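Local coordinates for capsid protein (Penaeus vannamei nodavirus, PDB 5YKZ) that forms the protruding domain of a shrimp nodavirus capsid and probably pairs with a second copy to build a dimeric surface spike, at residues I72-P76 / T77-V81. Sequence-based numbering, arbitrary orientation.
Sequences INMDP and TVTTV
The D75 side chain bonds T77 and packs against V78, all within one type I turn. Its CB lies near V78 O and V78 CG1. CG stands anti to the backbone N (chi1 -173°), which brings OD1 to T77. OD1 accepts twice from one face of the carboxylate plane: from T77 N at 2.8 Å, on the anti side, and from T77 OG1 at 2.9 Å, above the plane. OD2 lies 3.6 Å from V78 CG1. Two bonds on one oxygen should limit rotation of the carboxylate. The backbone carbonyl is gripped as well: V78 N, at 3.0 Å from D75 O, closes the turn over D75-V78, while T79 OG1 comes to D75 O from the opposite face at 2.7 Å. A water bridges T79 OG1 and P76 O.

This is the end of the beta hairpin joining strands 66-73 and 79-88. N73 and T80 form an antiparallel hydrogen-bonded pair, N73 N to T80 O and T80 N to N73 O. N73 OD1 also accepts from D75 N at 2.9 Å, an Asx turn. The bent M74 chain (chi2 -45°, chi3 -66°) folds back so that CE meets T79 CG2 at 3.8 Å and SD meets V81 CG2. F45 of the same chain touches M74 and V81, and F45 of the second subunit packs on T79 and V81. T79 and V81 pair with a strand of that subunit, continuing the sheet across the dimer interface, and T80 OG1 hydrogen-bonds to its E47 N.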
loop_
_atom_site.group_PDB
_atom_site.type_symbol
_atom_site.label_atom_id
_atom_site.label_comp_id
_atom_site.label_asym_id
_atom_site.label_seq_id
_atom_site.Cartn_x
_atom_site.Cartn_y
_atom_site.Cartn_z
ATOM N N ILE B 72 6.535 -4.305 6.073
ATOM C CA ILE B 72 7.042 -4.728 4.761
ATOM C C ILE B 72 8.014 -5.838 5.032
ATOM O O ILE B 72 9.169 -5.596 5.449
ATOM C CB ILE B 72 7.710 -3.561 3.968
ATOM C CG1 ILE B 72 6.738 -2.429 3.725
ATOM C CG2 ILE B 72 8.280 -4.117 2.711
ATOM C CD1 ILE B 72 7.272 -1.214 3.059
ATOM N N ASN B 73 7.626 -7.067 4.821
ATOM C CA ASN B 73 8.418 -8.272 5.069
ATOM C C ASN B 73 8.513 -8.995 3.735
ATOM O O ASN B 73 7.511 -9.543 3.246
ATOM C CB ASN B 73 7.860 -9.125 6.195
ATOM C CG ASN B 73 8.736 -10.338 6.422
ATOM O OD1 ASN B 73 9.429 -10.770 5.620
ATOM N ND2 ASN B 73 8.618 -10.875 7.657
ATOM N N MET B 74 9.680 -8.981 3.124
ATOM C CA MET B 74 9.892 -9.546 1.844
ATOM C C MET B 74 10.305 -11.059 1.909
ATOM O O MET B 74 10.790 -11.596 0.940
ATOM C CB MET B 74 10.809 -8.717 0.999
ATOM C CG MET B 74 10.260 -7.311 0.760
ATOM S SD MET B 74 8.563 -7.145 0.317
ATOM C CE MET B 74 8.654 -7.869 -1.111
ATOM N N ASP B 75 10.093 -11.719 2.992
ATOM C CA ASP B 75 10.373 -13.182 3.106
ATOM C C ASP B 75 9.646 -13.887 1.962
ATOM O O ASP B 75 8.421 -13.788 1.873
ATOM C CB ASP B 75 9.914 -13.677 4.428
ATOM C CG ASP B 75 10.301 -15.146 4.758
ATOM O OD1 ASP B 75 10.320 -15.942 3.795
ATOM O OD2 ASP B 75 10.490 -15.393 5.936
ATOM N N PRO B 76 10.344 -14.660 1.150
ATOM C CA PRO B 76 9.625 -15.288 0.042
ATOM C C PRO B 76 8.605 -16.302 0.459
ATOM O O PRO B 76 7.650 -16.667 -0.328
ATOM C CB PRO B 76 10.705 -15.996 -0.755
ATOM C CG PRO B 76 11.985 -15.726 -0.161
ATOM C CD PRO B 76 11.781 -14.834 1.062
ATOM N N THR B 77 8.629 -16.802 1.675
ATOM C CA THR B 77 7.591 -17.727 2.200
ATOM C C THR B 77 6.444 -17.089 2.861
ATOM O O THR B 77 5.411 -17.760 3.154
ATOM C CB THR B 77 8.271 -18.811 3.183
ATOM O OG1 THR B 77 8.628 -18.198 4.410
ATOM C CG2 THR B 77 9.447 -19.300 2.506
ATOM N N VAL B 78 6.558 -15.787 3.188
ATOM C CA VAL B 78 5.574 -15.165 3.976
ATOM C C VAL B 78 5.746 -13.678 3.745
ATOM O O VAL B 78 6.376 -12.951 4.556
ATOM C CB VAL B 78 5.556 -15.601 5.458
ATOM C CG1 VAL B 78 6.912 -15.423 6.154
ATOM C CG2 VAL B 78 4.408 -14.983 6.199
ATOM N N THR B 79 5.268 -13.225 2.606
ATOM C CA THR B 79 5.532 -11.804 2.157
ATOM C C THR B 79 4.385 -10.945 2.559
ATOM O O THR B 79 3.200 -11.276 2.293
ATOM C CB THR B 79 5.664 -11.805 0.660
ATOM O OG1 THR B 79 6.567 -12.813 0.196
ATOM C CG2 THR B 79 6.176 -10.471 0.205
ATOM N N THR B 80 4.662 -9.839 3.241
ATOM C CA THR B 80 3.639 -8.896 3.702
ATOM C C THR B 80 3.970 -7.490 3.252
ATOM O O THR B 80 5.134 -7.050 3.458
ATOM C CB THR B 80 3.549 -8.945 5.211
ATOM O OG1 THR B 80 3.088 -10.239 5.608
ATOM C CG2 THR B 80 2.660 -7.915 5.807
ATOM N N VAL B 81 3.005 -6.802 2.694
ATOM C CA VAL B 81 3.102 -5.333 2.471
ATOM C C VAL B 81 1.775 -4.824 2.955
ATOM O O VAL B 81 0.784 -4.866 2.194
ATOM C CB VAL B 81 3.402 -5.010 1.043
ATOM C CG1 VAL B 81 3.514 -3.498 0.868
ATOM C CG2 VAL B 81 4.718 -5.644 0.559
HETATM O O HOH W 1 6.441 -14.818 -1.647
#